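Side-chain contacts in beta-glucoside phosphorylase BglX (Unidentified, PDB 5VQE), which probably cleaves beta-glucosides by phosphorolysis, as a glycoside hydrolase family 3 enzyme that binds a 2-fluoroglucose in its TIM-barrel domain: residues A[430-435]-A[445-450]; A[439-444]-A[543-548]. All coordinates share one frame; numbering follows the deposited sequence.

Contact 1 of 2, residues A[430-435]-A[445-450]; sequences EARLFK and VHWFEE
Lys435 lays its aliphatic chain across one face of the Trp447 indole. Its CD stands 3.2 Å above the ring plane, displaced toward the rim and 3.3 Å from Trp447 CE2, and it makes a CH-pi contact with the six-membered ring. Having crossed the indole, the ammonium group holds only an off-centre cation-pi relation: Lys435 NZ is 4.8 Å from the centroid of the five-membered ring. The chain reaches this far because CG is anti to the backbone N (chi1 -176°) and the bonds stay extended until a bend at chi4. That bend brings Lys435 NZ to Val445 O, 3.1 Å away, in a hydrogen bond whose donor stands above the carbonyl plane. The same ammonium forms a salt bridge with Glu439 and donates to a water. Closer to the helix, Lys435 CG and Val445 CG1 pass at 3.9 Å, the two side chains running in opposite directions.

The far rim of the indole meets the helix itself, with Trp447 CH2 4.1 Å from Ala431 CB and the backbone N of Arg432 near the ring plane at the edge. These residues join the helix and second strand of the beta-alpha-beta unit formed by 412-419, 429-441 and 444-447; segment 430-435 runs roughly antiparallel to strand residues 445-447 (153°).

In the outer layer, the water bound to Lys435 donates in turn to Glu450 OE1. Glu450 OE1 also takes the backbone N-H of Trp447 at 2.9 Å, on its anti side, tying the turn 448-450 back to the strand. Tyr427 stacks on the Trp447 ring.

Contact 2 of 2, residues A[439-444]-A[543-548]; sequences EKEGFI and KLMGRS
Met545 brings the end of its side chain against both Glu441 and the edge of Phe443, and this is the denser, apolar part of the contact, where the methionine meets a buried ring. The sulfur approaches Phe443 at its edge: Met545 SD is 3.7 Å from Phe443 CE2, and the direction from the ring centroid to SD lies 88° off the ring normal. This is an in-plane, edge-on Met-aromatic contact. The methyl turns out of the ring plane toward Glu441, Met545 CE lying 3.5 Å from Glu441 OE1. Bends at chi2 and chi3 turn SD and CE toward Phe443 and Glu441, while the Glu441 side chain runs past the methionine in the opposite direction, with Glu441 CG 4.0 Å from Met545 SD. Pro407, Thr410, Ile413 and Leu438 also touch the buried Phe443.

Both segments contain the C-terminal end of a helix closed by a Schellman motif. Gly442 and Gly546 are the first residues to leave helical geometry after helices 429-441 and 534-544, each with positive phi, so the chain turns just beyond Glu441 and Met545, whose side chains meet between the two helix ends. These helices belong to the alpha/beta domain built on the six-stranded mixed sheet, well away from the sugar pocket.

Toward solvent the contact thins to one ion pair. Exposed Arg547 grips Glu441 end-on with two nitrogens: NH1 donates to OE1 at 2.9 Å and almost straight (176°), and NH2 donates to OE2 at 2.8 Å. The carboxylate and guanidinium planes are 32° apart, and NH2 approaches OE2 from above the carboxylate plane, so the pairing is not flat. Met545 CB lies over one guanidinium face, displaced toward its rim, and Arg547 NE forms a further salt bridge with Glu542.

Both contacts engage helix 429-441, their centres about 14 Å apart. Contact 1 ties the body of the helix to edge strand 444-447, inside one beta-alpha-beta unit; contact 2 joins its C-terminal end and the following turn to the end of helix 534-544, almost a hundred residues later. Neither is wholly core: each combines buried aromatic packing with an exposed or partly exposed basic residue. Contact 1 buries more surface, 309 against 180 Å². Across it the lysine donates to a backbone carbonyl, its charge paired on its own helix through the Glu439-Lys435 salt bridge, whereas in contact 2 the ion pair itself spans the two segments. Phe434 touches Leu544, bringing the contacts together.

Contact 1 of 2, residues A[430-435]-A[445-450]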
# COMPACT_ATOMS: atom_id res chain seq x y z
N GLU A 430 -12.58 -11.82 -11.97
CA GLU A 430 -11.36 -12.36 -12.57
C GLU A 430 -11.39 -13.88 -12.64
O GLU A 430 -10.78 -14.47 -13.54
CB GLU A 430 -10.14 -11.88 -11.79
CG GLU A 430 -9.81 -10.41 -12.01
CD GLU A 430 -10.76 -9.48 -11.32
OE1 GLU A 430 -11.42 -9.89 -10.34
OE2 GLU A 430 -10.86 -8.32 -11.77
N ALA A 431 -12.08 -14.53 -11.70
CA ALA A 431 -12.21 -15.98 -11.77
C ALA A 431 -13.20 -16.39 -12.85
O ALA A 431 -13.02 -17.44 -13.49
CB ALA A 431 -12.64 -16.55 -10.42
N ARG A 432 -14.25 -15.59 -13.07
CA ARG A 432 -15.15 -15.83 -14.20
C ARG A 432 -14.39 -15.73 -15.52
O ARG A 432 -14.53 -16.58 -16.40
CB ARG A 432 -16.30 -14.82 -14.19
CG ARG A 432 -17.35 -15.03 -13.10
CD ARG A 432 -18.57 -14.15 -13.37
NE ARG A 432 -19.53 -14.16 -12.27
CZ ARG A 432 -20.46 -15.09 -12.08
NH1 ARG A 432 -20.57 -16.13 -12.91
NH2 ARG A 432 -21.29 -14.99 -11.05
N LEU A 433 -13.56 -14.69 -15.66
CA LEU A 433 -12.73 -14.57 -16.85
C LEU A 433 -11.86 -15.80 -17.03
O LEU A 433 -11.82 -16.41 -18.11
CB LEU A 433 -11.87 -13.31 -16.77
CG LEU A 433 -10.88 -13.13 -17.94
CD1 LEU A 433 -11.64 -12.95 -19.26
CD2 LEU A 433 -9.93 -11.97 -17.68
N PHE A 434 -11.15 -16.19 -15.96
CA PHE A 434 -10.29 -17.37 -16.01
C PHE A 434 -11.09 -18.60 -16.44
O PHE A 434 -10.65 -19.37 -17.29
CB PHE A 434 -9.64 -17.58 -14.64
CG PHE A 434 -8.68 -18.75 -14.58
CD1 PHE A 434 -7.43 -18.66 -15.16
CD2 PHE A 434 -9.03 -19.91 -13.91
CE1 PHE A 434 -6.54 -19.72 -15.10
CE2 PHE A 434 -8.16 -20.97 -13.85
CZ PHE A 434 -6.90 -20.88 -14.45
N LYS A 435 -12.28 -18.78 -15.86
CA LYS A 435 -13.13 -19.90 -16.26
C LYS A 435 -13.43 -19.84 -17.76
O LYS A 435 -13.26 -20.83 -18.47
CB LYS A 435 -14.43 -19.89 -15.45
CG LYS A 435 -15.37 -21.08 -15.72
CD LYS A 435 -16.52 -21.10 -14.73
CE LYS A 435 -17.39 -22.34 -14.86
NZ LYS A 435 -18.17 -22.36 -16.14
N VAL A 445 -15.40 -26.96 -17.84
CA VAL A 445 -15.09 -26.39 -16.53
C VAL A 445 -16.38 -26.12 -15.78
O VAL A 445 -17.21 -25.33 -16.24
CB VAL A 445 -14.27 -25.10 -16.64
CG1 VAL A 445 -13.78 -24.66 -15.24
CG2 VAL A 445 -13.08 -25.30 -17.56
N HIS A 446 -16.55 -26.77 -14.62
CA HIS A 446 -17.63 -26.47 -13.70
C HIS A 446 -17.08 -25.90 -12.41
O HIS A 446 -15.96 -26.23 -11.99
CB HIS A 446 -18.45 -27.73 -13.36
CG HIS A 446 -19.23 -28.29 -14.50
ND1 HIS A 446 -18.67 -29.13 -15.44
CD2 HIS A 446 -20.52 -28.13 -14.86
CE1 HIS A 446 -19.59 -29.47 -16.32
NE2 HIS A 446 -20.72 -28.88 -16.00
N TRP A 447 -17.86 -25.03 -11.78
CA TRP A 447 -17.53 -24.57 -10.44
C TRP A 447 -17.74 -25.71 -9.44
O TRP A 447 -18.59 -26.58 -9.63
CB TRP A 447 -18.41 -23.40 -10.02
CG TRP A 447 -18.36 -22.14 -10.86
CD1 TRP A 447 -19.35 -21.67 -11.68
CD2 TRP A 447 -17.30 -21.17 -10.92
NE1 TRP A 447 -18.97 -20.48 -12.25
CE2 TRP A 447 -17.72 -20.15 -11.80
CE3 TRP A 447 -16.05 -21.07 -10.31
CZ2 TRP A 447 -16.92 -19.05 -12.09
CZ3 TRP A 447 -15.26 -19.98 -10.61
CH2 TRP A 447 -15.70 -18.98 -11.49
N PHE A 448 -16.96 -25.67 -8.35
CA PHE A 448 -17.12 -26.65 -7.28
C PHE A 448 -18.57 -26.78 -6.84
O PHE A 448 -19.05 -27.88 -6.54
CB PHE A 448 -16.26 -26.25 -6.09
CG PHE A 448 -16.29 -27.24 -4.95
CD1 PHE A 448 -17.09 -27.02 -3.84
CD2 PHE A 448 -15.51 -28.38 -4.99
CE1 PHE A 448 -17.12 -27.92 -2.79
CE2 PHE A 448 -15.54 -29.29 -3.95
CZ PHE A 448 -16.34 -29.06 -2.85
N GLU A 449 -19.27 -25.65 -6.77
CA GLU A 449 -20.62 -25.62 -6.25
C GLU A 449 -21.62 -26.31 -7.17
O GLU A 449 -22.72 -26.64 -6.71
CB GLU A 449 -21.03 -24.16 -6.01
CG GLU A 449 -20.27 -23.45 -4.86
CD GLU A 449 -18.79 -23.17 -5.16
OE1 GLU A 449 -18.43 -22.92 -6.33
OE2 GLU A 449 -17.98 -23.21 -4.20
N GLU A 450 -21.25 -26.57 -8.42
CA GLU A 450 -22.18 -27.09 -9.42
C GLU A 450 -22.23 -28.61 -9.51
O GLU A 450 -23.12 -29.14 -10.17
CB GLU A 450 -21.82 -26.57 -10.81
CG GLU A 450 -21.91 -25.08 -10.99
CD GLU A 450 -21.65 -24.66 -12.42
OE1 GLU A 450 -20.56 -24.99 -12.96
OE2 GLU A 450 -22.54 -24.02 -13.01
O HOH W 1 -20.14 -24.54 -15.58

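Contact 2 of 2, residues A[439-444]-A[543-548]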
# COMPACT_ATOMS: atom_id res chain seq x y z
N GLU A 439 -12.39 -22.50 -20.93
CA GLU A 439 -13.38 -23.06 -21.83
C GLU A 439 -13.02 -22.77 -23.29
O GLU A 439 -13.14 -23.64 -24.15
CB GLU A 439 -14.76 -22.51 -21.47
CG GLU A 439 -15.28 -23.09 -20.14
CD GLU A 439 -16.48 -22.37 -19.58
OE1 GLU A 439 -16.66 -21.17 -19.87
OE2 GLU A 439 -17.26 -23.00 -18.84
N LYS A 440 -12.52 -21.56 -23.56
CA LYS A 440 -12.07 -21.23 -24.91
C LYS A 440 -10.97 -22.18 -25.39
O LYS A 440 -10.90 -22.49 -26.58
CB LYS A 440 -11.59 -19.78 -24.96
N GLU A 441 -10.09 -22.63 -24.49
CA GLU A 441 -9.04 -23.57 -24.86
C GLU A 441 -9.56 -24.97 -25.18
O GLU A 441 -8.81 -25.77 -25.74
CB GLU A 441 -8.01 -23.69 -23.72
CG GLU A 441 -7.27 -22.41 -23.38
CD GLU A 441 -6.38 -21.91 -24.52
OE1 GLU A 441 -5.77 -22.74 -25.23
OE2 GLU A 441 -6.30 -20.68 -24.69
N GLY A 442 -10.81 -25.28 -24.83
CA GLY A 442 -11.37 -26.60 -25.05
C GLY A 442 -11.63 -27.40 -23.79
O GLY A 442 -12.05 -28.56 -23.89
N PHE A 443 -11.38 -26.85 -22.61
CA PHE A 443 -11.71 -27.56 -21.38
C PHE A 443 -13.19 -27.43 -21.05
O PHE A 443 -13.84 -26.42 -21.36
CB PHE A 443 -10.89 -27.02 -20.20
CG PHE A 443 -9.41 -27.26 -20.33
CD1 PHE A 443 -8.87 -28.51 -20.10
CD2 PHE A 443 -8.55 -26.23 -20.66
CE1 PHE A 443 -7.51 -28.73 -20.21
CE2 PHE A 443 -7.19 -26.44 -20.77
CZ PHE A 443 -6.67 -27.69 -20.54
N ILE A 444 -13.73 -28.46 -20.42
CA ILE A 444 -15.03 -28.38 -19.77
C ILE A 444 -14.78 -28.04 -18.31
O ILE A 444 -14.01 -28.72 -17.63
CB ILE A 444 -15.81 -29.70 -19.91
CG1 ILE A 444 -16.19 -29.91 -21.38
CG2 ILE A 444 -17.05 -29.69 -19.03
CD1 ILE A 444 -16.79 -31.25 -21.68
N LYS A 543 0.59 -19.31 -19.82
CA LYS A 543 1.67 -20.11 -19.26
C LYS A 543 1.21 -21.53 -18.93
O LYS A 543 1.97 -22.49 -19.11
CB LYS A 543 2.23 -19.40 -18.04
CG LYS A 543 2.99 -18.13 -18.39
CD LYS A 543 3.17 -17.21 -17.19
CE LYS A 543 3.65 -15.83 -17.61
NZ LYS A 543 4.89 -15.88 -18.43
N LEU A 544 -0.03 -21.68 -18.46
CA LEU A 544 -0.55 -23.01 -18.20
C LEU A 544 -0.63 -23.82 -19.49
O LEU A 544 -0.36 -25.03 -19.49
CB LEU A 544 -1.92 -22.93 -17.55
CG LEU A 544 -1.94 -22.36 -16.13
CD1 LEU A 544 -3.38 -22.17 -15.66
CD2 LEU A 544 -1.18 -23.24 -15.18
N MET A 545 -0.99 -23.18 -20.59
CA MET A 545 -1.08 -23.84 -21.89
C MET A 545 0.28 -24.01 -22.56
O MET A 545 0.35 -24.62 -23.63
CB MET A 545 -2.01 -23.05 -22.81
CG MET A 545 -3.42 -22.87 -22.28
SD MET A 545 -4.19 -24.42 -21.76
CE MET A 545 -4.29 -25.29 -23.33
N GLY A 546 1.36 -23.50 -21.96
CA GLY A 546 2.69 -23.71 -22.49
C GLY A 546 3.07 -22.78 -23.63
O GLY A 546 4.09 -23.02 -24.28
N ARG A 547 2.28 -21.75 -23.90
CA ARG A 547 2.62 -20.75 -24.90
C ARG A 547 3.50 -19.64 -24.34
O ARG A 547 3.98 -18.80 -25.12
CB ARG A 547 1.34 -20.13 -25.48
CG ARG A 547 0.41 -21.15 -26.13
CD ARG A 547 -0.72 -20.44 -26.87
NE ARG A 547 -1.69 -19.81 -25.99
CZ ARG A 547 -2.83 -20.37 -25.60
NH1 ARG A 547 -3.17 -21.59 -25.99
NH2 ARG A 547 -3.65 -19.69 -24.80
N SER A 548 3.72 -19.59 -23.03
CA SER A 548 4.54 -18.57 -22.40
C SER A 548 5.28 -19.22 -21.25
O SER A 548 4.67 -19.95 -20.46
CB SER A 548 3.69 -17.39 -21.90
OG SER A 548 4.45 -16.48 -21.13